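Local coordinates for protein putative TetR family transcriptional regulator (Streptomyces coelicolor A3, PDB 3BQY) that probably binds operator DNA through an N-terminal helix-turn-helix domain and acts as a TetR-type transcriptional repressor, at residues A78-A83 against D113-V118; G71-R76 against L198-L203; V8-D13 against A29-V34. All coordinates share one frame; numbering follows the deposited sequence.

Contact 1: A78-A83 against D113-V118; sequences ARLARA and DGLVGV
L80 and L115 meet with different first torsions. In L80, CG stands anti to the carbonyl carbon (chi1 -77°). Its CB bond points toward helix 106-121, and CD1 makes the touch. In L115, CG is anti to the backbone N (chi1 -166°), an arrangement that probably leaves its CA and CB to meet the L80 methyl. The motif is an antiparallel helix pair in the all-helical C-terminal domain of a TetR-type regulator. Helices 73-89 and 106-121 run nearly opposite ways, at 159° between the two short segments. The axes of segments 78-83 and 113-118 approach to 10.5 Å, so side chains have to bridge the gap.

One methyl does nearly all of this. L80 CD1 lies against L115 CA at 3.6 Å and touches the root of the L115 side chain, not its end. L80 CD1 is also 4.3 Å from G114 C. A looser apolar touch follows one turn on, toward V118. G114 has no side chain, and the backbone at this point lies close to the leucine branch. The contact is entirely apolar, with no hydrogen bond across it.

L80, L115 and V118 are buried, and other parts of the fold close round them. Helix 126-151 brings V136 against L115, and V118 also packs on W73, R76 and T77 of helix 73-89. The far side of helix 106-121 faces the second subunit, where the backbone N of L176 of that subunit bonds D113 OD1. On helix 73-89, R82 turns toward helix 188-206 and pairs with E193. The methyl-to-methyl reach from L80 CD1 to V118 CG2 is 4.5 Å.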
loop_
_atom_site.group_PDB
_atom_site.type_symbol
_atom_site.label_atom_id
_atom_site.label_comp_id
_atom_site.label_asym_id
_atom_site.label_seq_id
_atom_site.Cartn_x
_atom_site.Cartn_y
_atom_site.Cartn_z
ATOM N N ALA A 78 -13.378 3.956 -12.344
ATOM C CA ALA A 78 -12.027 3.734 -12.884
ATOM C C ALA A 78 -11.288 5.072 -13.067
ATOM O O ALA A 78 -10.099 5.148 -12.784
ATOM C CB ALA A 78 -12.095 2.979 -14.233
ATOM N N ARG A 79 -11.964 6.106 -13.575
ATOM C CA ARG A 79 -11.296 7.411 -13.774
ATOM C C ARG A 79 -10.817 8.010 -12.459
ATOM O O ARG A 79 -9.748 8.596 -12.400
ATOM C CB ARG A 79 -12.201 8.428 -14.501
ATOM C CG ARG A 79 -12.348 8.125 -15.996
ATOM C CD ARG A 79 -12.668 9.393 -16.788
ATOM N NE ARG A 79 -13.897 10.003 -16.282
ATOM C CZ ARG A 79 -15.115 9.759 -16.752
ATOM N NH1 ARG A 79 -15.290 8.913 -17.760
ATOM N NH2 ARG A 79 -16.156 10.362 -16.198
ATOM N N LEU A 80 -11.612 7.861 -11.407
ATOM C CA LEU A 80 -11.208 8.324 -10.069
ATOM C C LEU A 80 -9.957 7.604 -9.564
ATOM O O LEU A 80 -9.047 8.249 -9.031
ATOM C CB LEU A 80 -12.339 8.123 -9.069
ATOM C CG LEU A 80 -13.490 9.137 -9.138
ATOM C CD1 LEU A 80 -14.644 8.552 -8.354
ATOM C CD2 LEU A 80 -13.064 10.511 -8.535
ATOM N N ALA A 81 -9.933 6.276 -9.674
ATOM C CA ALA A 81 -8.769 5.490 -9.245
ATOM C C ALA A 81 -7.551 5.841 -10.082
ATOM O O ALA A 81 -6.461 6.049 -9.551
ATOM C CB ALA A 81 -9.060 3.974 -9.362
ATOM N N ARG A 82 -7.724 5.925 -11.397
ATOM C CA ARG A 82 -6.609 6.339 -12.259
ATOM C C ARG A 82 -6.053 7.728 -11.924
ATOM O O ARG A 82 -4.840 7.956 -11.968
ATOM C CB ARG A 82 -7.053 6.380 -13.726
ATOM C CG ARG A 82 -7.204 5.061 -14.367
ATOM C CD ARG A 82 -7.502 5.223 -15.866
ATOM N NE ARG A 82 -8.102 3.980 -16.284
ATOM C CZ ARG A 82 -9.309 3.839 -16.775
ATOM N NH1 ARG A 82 -10.085 4.901 -16.997
ATOM N NH2 ARG A 82 -9.704 2.624 -17.122
ATOM N N ALA A 83 -6.948 8.670 -11.645
ATOM C CA ALA A 83 -6.536 10.031 -11.335
ATOM C C ALA A 83 -5.803 10.056 -10.014
ATOM O O ALA A 83 -4.832 10.792 -9.871
ATOM C CB ALA A 83 -7.743 10.982 -11.278
ATOM N N ASP A 113 -15.938 10.921 -1.004
ATOM C CA ASP A 113 -17.382 11.152 -1.125
ATOM C C ASP A 113 -17.843 10.922 -2.570
ATOM O O ASP A 113 -18.892 10.323 -2.810
ATOM C CB ASP A 113 -17.710 12.591 -0.655
ATOM C CG ASP A 113 -19.208 12.850 -0.560
ATOM O OD1 ASP A 113 -19.884 12.246 0.291
ATOM O OD2 ASP A 113 -19.717 13.645 -1.348
ATOM N N GLY A 114 -17.044 11.405 -3.531
ATOM C CA GLY A 114 -17.372 11.292 -4.949
ATOM C C GLY A 114 -17.412 9.829 -5.358
ATOM O O GLY A 114 -18.356 9.398 -6.030
ATOM N N LEU A 115 -16.397 9.063 -4.955
ATOM C CA LEU A 115 -16.344 7.620 -5.288
ATOM C C LEU A 115 -17.517 6.843 -4.688
ATOM O O LEU A 115 -18.192 6.075 -5.390
ATOM C CB LEU A 115 -15.004 6.994 -4.852
ATOM C CG LEU A 115 -14.696 5.590 -5.448
ATOM C CD1 LEU A 115 -13.170 5.273 -5.397
ATOM C CD2 LEU A 115 -15.443 4.498 -4.757
ATOM N N VAL A 116 -17.759 7.026 -3.387
ATOM C CA VAL A 116 -18.902 6.373 -2.741
ATOM C C VAL A 116 -20.225 6.788 -3.427
ATOM O O VAL A 116 -21.115 5.943 -3.648
ATOM C CB VAL A 116 -18.938 6.687 -1.205
ATOM C CG1 VAL A 116 -20.220 6.114 -0.555
ATOM C CG2 VAL A 116 -17.665 6.133 -0.487
ATOM N N GLY A 117 -20.353 8.085 -3.756
ATOM C CA GLY A 117 -21.541 8.604 -4.446
ATOM C C GLY A 117 -21.787 7.964 -5.806
ATOM O O GLY A 117 -22.911 7.631 -6.173
ATOM N N VAL A 118 -20.728 7.798 -6.576
ATOM C CA VAL A 118 -20.868 7.146 -7.895
ATOM C C VAL A 118 -21.509 5.758 -7.731
ATOM O O VAL A 118 -22.435 5.402 -8.457
ATOM C CB VAL A 118 -19.479 7.034 -8.578
ATOM C CG1 VAL A 118 -19.512 6.047 -9.768
ATOM C CG2 VAL A 118 -19.049 8.439 -9.054
#

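Contact 2: G71-R76 against L198-L203; sequences GDWSER and LLLDGL. With PO4 (phosphate ion), chain B.
W73 lays the benzene end of its indole against L200 and L203, and this is the close-packed half of the contact. W73 CH2 comes to 3.9 Å from L203 CB. At the ring edge, near its plane, W73 CH2 lies 3.8 Å from L200 O. The W73 and L200 side chains run antiparallel alongside each other, with W73 CZ3 4.2 Å from L200 CD2. L200 CD1 goes on to the first helical turn and rests 3.6 Å from S74 O. No hydrogen bond crosses between the segments.

The other end of the indole is different. CG of W73 sits between the backbone N and the carbonyl carbon (chi1 64°), and the pyrrole edge is turned away from the leucines. There W73 NE1 donates to PO4 O1 at 3.0 Å, in a bent bond of 138°. The phosphate is probably from the crystallisation liquor, and R207 also holds it. With an alanine here instead of W73, a gap is likely to open beside L200 and L203, and the phosphate would lose its indole donor.

On this side D72 is exposed and serves as N-cap of helix 73-89. D72 OD1 accepts from E75 N at 2.9 Å, met from above the carboxylate plane. D72 OD2 uses the syn lone pair to take the hydroxyl of S74, with S74 OG at 2.7 Å. The bond from S74 N to OD2 is weak.

The contact joins the start of helix 73-89 to the last helix, 188-206. L119 of helix 106-121 also packs on W73, and F124 meets its ring edge-to-face. Helix 126-151 sets A132 against L203, and L198 of the second subunit packs on L203 as well.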
loop_
_atom_site.group_PDB
_atom_site.type_symbol
_atom_site.label_atom_id
_atom_site.label_comp_id
_atom_site.label_asym_id
_atom_site.label_seq_id
_atom_site.Cartn_x
_atom_site.Cartn_y
_atom_site.Cartn_z
ATOM N N GLY A 71 -19.717 8.338 -19.035
ATOM C CA GLY A 71 -19.344 6.952 -18.813
ATOM C C GLY A 71 -20.300 6.357 -17.770
ATOM O O GLY A 71 -20.968 7.086 -17.027
ATOM N N ASP A 72 -20.376 5.034 -17.719
ATOM C CA ASP A 72 -21.194 4.337 -16.724
ATOM C C ASP A 72 -20.465 4.385 -15.363
ATOM O O ASP A 72 -19.357 4.914 -15.274
ATOM C CB ASP A 72 -21.416 2.891 -17.177
ATOM C CG ASP A 72 -20.185 2.010 -16.925
ATOM O OD1 ASP A 72 -19.067 2.486 -17.159
ATOM O OD2 ASP A 72 -20.333 0.881 -16.407
ATOM N N TRP A 73 -21.063 3.817 -14.315
ATOM C CA TRP A 73 -20.478 3.893 -12.983
ATOM C C TRP A 73 -19.056 3.257 -12.942
ATOM O O TRP A 73 -18.186 3.721 -12.183
ATOM C CB TRP A 73 -21.404 3.214 -11.948
ATOM C CG TRP A 73 -21.572 1.740 -12.192
ATOM C CD1 TRP A 73 -22.554 1.123 -12.936
ATOM C CD2 TRP A 73 -20.706 0.699 -11.718
ATOM N NE1 TRP A 73 -22.359 -0.259 -12.928
ATOM C CE2 TRP A 73 -21.226 -0.534 -12.199
ATOM C CE3 TRP A 73 -19.532 0.686 -10.916
ATOM C CZ2 TRP A 73 -20.612 -1.766 -11.926
ATOM C CZ3 TRP A 73 -18.925 -0.544 -10.648
ATOM C CH2 TRP A 73 -19.463 -1.755 -11.168
ATOM N N SER A 74 -18.844 2.175 -13.703
ATOM C CA SER A 74 -17.545 1.485 -13.655
ATOM C C SER A 74 -16.464 2.351 -14.309
ATOM O O SER A 74 -15.333 2.419 -13.793
ATOM C CB SER A 74 -17.589 0.071 -14.277
ATOM O OG SER A 74 -17.902 0.138 -15.651
ATOM N N GLU A 75 -16.800 3.012 -15.419
ATOM C CA GLU A 75 -15.865 3.944 -16.057
ATOM C C GLU A 75 -15.571 5.141 -15.157
ATOM O O GLU A 75 -14.425 5.565 -15.029
ATOM C CB GLU A 75 -16.374 4.440 -17.421
ATOM C CG GLU A 75 -15.297 5.174 -18.228
ATOM C CD GLU A 75 -13.995 4.381 -18.292
ATOM O OE1 GLU A 75 -14.057 3.196 -18.684
ATOM O OE2 GLU A 75 -12.927 4.917 -17.893
ATOM N N ARG A 76 -16.587 5.691 -14.498
ATOM C CA ARG A 76 -16.311 6.852 -13.631
ATOM C C ARG A 76 -15.481 6.450 -12.397
ATOM O O ARG A 76 -14.613 7.197 -11.942
ATOM C CB ARG A 76 -17.620 7.546 -13.226
ATOM C CG ARG A 76 -18.338 8.121 -14.471
ATOM C CD ARG A 76 -19.715 8.653 -14.082
ATOM N NE ARG A 76 -19.586 9.866 -13.253
ATOM C CZ ARG A 76 -20.385 10.195 -12.232
ATOM N NH1 ARG A 76 -21.348 9.381 -11.811
ATOM N NH2 ARG A 76 -20.187 11.345 -11.595
ATOM N N LEU A 198 -10.291 -6.225 -12.220
ATOM C CA LEU A 198 -10.721 -7.265 -11.244
ATOM C C LEU A 198 -11.729 -6.682 -10.219
ATOM O O LEU A 198 -12.774 -7.300 -9.958
ATOM C CB LEU A 198 -9.551 -7.873 -10.458
ATOM C CG LEU A 198 -8.514 -8.655 -11.262
ATOM C CD1 LEU A 198 -7.484 -9.269 -10.314
ATOM C CD2 LEU A 198 -9.223 -9.760 -12.083
ATOM N N LEU A 199 -11.371 -5.547 -9.612
ATOM C CA LEU A 199 -12.229 -4.886 -8.609
ATOM C C LEU A 199 -13.578 -4.521 -9.204
ATOM O O LEU A 199 -14.608 -4.778 -8.582
ATOM C CB LEU A 199 -11.554 -3.616 -8.009
ATOM C CG LEU A 199 -10.266 -3.906 -7.186
ATOM C CD1 LEU A 199 -9.521 -2.594 -6.717
ATOM C CD2 LEU A 199 -10.648 -4.726 -5.928
ATOM N N LEU A 200 -13.577 -3.949 -10.412
ATOM C CA LEU A 200 -14.821 -3.508 -11.036
ATOM C C LEU A 200 -15.697 -4.690 -11.450
ATOM O O LEU A 200 -16.921 -4.634 -11.288
ATOM C CB LEU A 200 -14.532 -2.606 -12.238
ATOM C CG LEU A 200 -13.871 -1.274 -11.867
ATOM C CD1 LEU A 200 -13.392 -0.582 -13.134
ATOM C CD2 LEU A 200 -14.794 -0.339 -11.028
ATOM N N ASP A 201 -15.083 -5.748 -11.979
ATOM C CA ASP A 201 -15.802 -7.002 -12.277
ATOM C C ASP A 201 -16.391 -7.593 -10.999
ATOM O O ASP A 201 -17.528 -8.075 -10.998
ATOM C CB ASP A 201 -14.874 -8.037 -12.937
ATOM C CG ASP A 201 -14.633 -7.753 -14.417
ATOM O OD1 ASP A 201 -15.357 -6.918 -14.993
ATOM O OD2 ASP A 201 -13.728 -8.379 -15.005
ATOM N N GLY A 202 -15.613 -7.571 -9.922
ATOM C CA GLY A 202 -16.096 -8.031 -8.617
ATOM C C GLY A 202 -17.286 -7.190 -8.164
ATOM O O GLY A 202 -18.276 -7.739 -7.674
ATOM N N LEU A 203 -17.201 -5.862 -8.303
ATOM C CA LEU A 203 -18.347 -5.003 -7.963
ATOM C C LEU A 203 -19.572 -5.314 -8.817
ATOM O O LEU A 203 -20.705 -5.323 -8.294
ATOM C CB LEU A 203 -17.982 -3.520 -8.070
ATOM C CG LEU A 203 -17.107 -3.048 -6.907
ATOM C CD1 LEU A 203 -16.436 -1.705 -7.238
ATOM C CD2 LEU A 203 -17.979 -2.982 -5.629
HETATM P P PO4 B . -25.429 -0.006 -15.215
HETATM O O1 PO4 B . -24.315 -1.016 -15.022
HETATM O O2 PO4 B . -24.928 1.130 -16.085
HETATM O O3 PO4 B . -26.605 -0.719 -15.864
HETATM O O4 PO4 B . -25.893 0.547 -13.873
#

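Contact 3: V8-D13 against A29-V34; sequences VQTALD and AQAMDV
T10 turns its methyl, not its hydroxyl, into the closest touch with helix 25-32. T10 CG2 lies 3.6 Å from CG of M32, a selenomethionine, and 4.0 Å from CB of A31. The T10 and M32 side chains cross obliquely. A turn about the CG-SE bond (chi3 76°) brings M32 CE back to T10 OG1 at 3.9 Å, a plain van der Waals distance.

The torsion of T10 sorts its two branches. CG2 stands anti to the backbone N, while OG1 lies beside that N and bonds the carbonyl O of R6, one turn earlier in its own helix. Segment 29-34 falls in the predicted helix-turn-helix, so the contact sets helix 4-18 against the first helix of that motif. D33, with positive phi, forms a Schellman motif. V34 N bonds A29 O at 3.1 Å, and D33 N bonds Q30 O.

Farther out, L28 packs on both T10 and A11, and L14 of helix 4-18 touches A31. V8 points away from helix 25-32 and packs on A52 of helix 46-57. M53 of that helix packs on A11.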
loop_
_atom_site.group_PDB
_atom_site.type_symbol
_atom_site.label_atom_id
_atom_site.label_comp_id
_atom_site.label_asym_id
_atom_site.label_seq_id
_atom_site.Cartn_x
_atom_site.Cartn_y
_atom_site.Cartn_z
ATOM N N VAL A 8 4.774 24.617 0.737
ATOM C CA VAL A 8 4.349 23.315 0.222
ATOM C C VAL A 8 4.921 23.061 -1.185
ATOM O O VAL A 8 5.386 21.961 -1.486
ATOM C CB VAL A 8 2.801 23.164 0.204
ATOM C CG1 VAL A 8 2.395 21.876 -0.553
ATOM C CG2 VAL A 8 2.260 23.128 1.653
ATOM N N GLN A 9 4.906 24.085 -2.030
ATOM C CA GLN A 9 5.426 23.941 -3.387
ATOM C C GLN A 9 6.930 23.667 -3.380
ATOM O O GLN A 9 7.411 22.804 -4.097
ATOM C CB GLN A 9 5.117 25.183 -4.231
ATOM C CG GLN A 9 5.427 24.988 -5.713
ATOM C CD GLN A 9 4.748 23.747 -6.309
ATOM O OE1 GLN A 9 3.523 23.696 -6.429
ATOM N NE2 GLN A 9 5.548 22.736 -6.673
ATOM N N THR A 10 7.663 24.414 -2.571
ATOM C CA THR A 10 9.110 24.203 -2.430
ATOM C C THR A 10 9.423 22.779 -1.937
ATOM O O THR A 10 10.321 22.108 -2.468
ATOM C CB THR A 10 9.744 25.284 -1.543
ATOM O OG1 THR A 10 9.525 26.564 -2.154
ATOM C CG2 THR A 10 11.262 25.070 -1.400
ATOM N N ALA A 11 8.658 22.317 -0.951
ATOM C CA ALA A 11 8.790 20.967 -0.428
ATOM C C ALA A 11 8.530 19.902 -1.499
ATOM O O ALA A 11 9.295 18.942 -1.620
ATOM C CB ALA A 11 7.889 20.777 0.795
ATOM N N LEU A 12 7.480 20.085 -2.308
ATOM C CA LEU A 12 7.220 19.195 -3.438
ATOM C C LEU A 12 8.366 19.211 -4.471
ATOM O O LEU A 12 8.697 18.167 -5.041
ATOM C CB LEU A 12 5.884 19.555 -4.124
ATOM C CG LEU A 12 4.646 19.259 -3.247
ATOM C CD1 LEU A 12 3.423 19.931 -3.852
ATOM C CD2 LEU A 12 4.402 17.753 -3.074
ATOM N N ASP A 13 8.929 20.393 -4.728
ATOM C CA ASP A 13 10.113 20.518 -5.591
ATOM C C ASP A 13 11.277 19.683 -5.038
ATOM O O ASP A 13 11.853 18.871 -5.764
ATOM C CB ASP A 13 10.541 21.987 -5.703
ATOM C CG ASP A 13 9.581 22.817 -6.572
ATOM O OD1 ASP A 13 8.791 22.220 -7.337
ATOM O OD2 ASP A 13 9.644 24.073 -6.507
ATOM N N ALA A 29 14.297 24.609 4.897
ATOM C CA ALA A 29 14.764 25.934 5.291
ATOM C C ALA A 29 15.955 26.393 4.423
ATOM O O ALA A 29 15.999 27.546 3.990
ATOM C CB ALA A 29 15.145 25.958 6.782
ATOM N N GLN A 30 16.914 25.490 4.187
ATOM C CA GLN A 30 18.092 25.814 3.352
ATOM C C GLN A 30 17.589 26.179 1.950
ATOM O O GLN A 30 17.992 27.193 1.393
ATOM C CB GLN A 30 19.137 24.662 3.308
ATOM C CG GLN A 30 19.891 24.374 4.646
ATOM C CD GLN A 30 20.430 22.934 4.765
ATOM O OE1 GLN A 30 20.327 22.153 3.765
ATOM N NE2 GLN A 30 21.005 22.575 6.018
ATOM N N ALA A 31 16.658 25.378 1.425
ATOM C CA ALA A 31 16.069 25.603 0.093
ATOM C C ALA A 31 15.381 26.962 -0.071
ATOM O O ALA A 31 15.445 27.553 -1.147
ATOM C CB ALA A 31 15.101 24.479 -0.271
HETATM N N MSE A 32 14.733 27.453 0.986
HETATM C CA MSE A 32 14.014 28.733 0.932
HETATM C C MSE A 32 14.793 29.896 1.539
HETATM O O MSE A 32 14.259 31.009 1.654
HETATM C CB MSE A 32 12.678 28.625 1.655
HETATM C CG MSE A 32 11.901 27.376 1.315
HETATM SE SE MSE A 32 10.187 27.371 2.227
HETATM C CE MSE A 32 9.277 28.663 1.064
ATOM N N ASP A 33 16.036 29.637 1.944
ATOM C CA ASP A 33 16.883 30.655 2.566
ATOM C C ASP A 33 16.158 31.337 3.740
ATOM O O ASP A 33 16.072 32.564 3.812
ATOM C CB ASP A 33 17.364 31.671 1.511
ATOM C CG ASP A 33 18.631 32.412 1.927
ATOM O OD1 ASP A 33 18.882 32.601 3.140
ATOM O OD2 ASP A 33 19.385 32.822 1.023
ATOM N N VAL A 34 15.611 30.520 4.639
ATOM C CA VAL A 34 15.071 30.998 5.923
ATOM C C VAL A 34 15.679 30.169 7.061
ATOM O O VAL A 34 16.476 29.268 6.798
ATOM C CB VAL A 34 13.514 30.970 5.968
ATOM C CG1 VAL A 34 12.925 32.007 5.018
ATOM C CG2 VAL A 34 12.951 29.554 5.670
#

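In the fold
From the N terminus, contact 3 closes first. It joins helix 4-18 to helix 25-32 and encloses a short loop within the predicted DNA-binding region. The chain then passes through helices 36-42 and 46-57 into the C-terminal domain. Contact 2 opens there at 71-76 and closes only at 198-203, in the last helix. Contact 1, from 78-83 to 113-118, is nested inside that long loop. Contacts 1 and 2 share helix 73-89 and touch, through the R82 to E75 salt bridge among others. That helix therefore links helix 106-121 to helix 188-206. Contact 3 lies apart, its centre about 32 Å from that of contact 1 and 40 Å from that of contact 2.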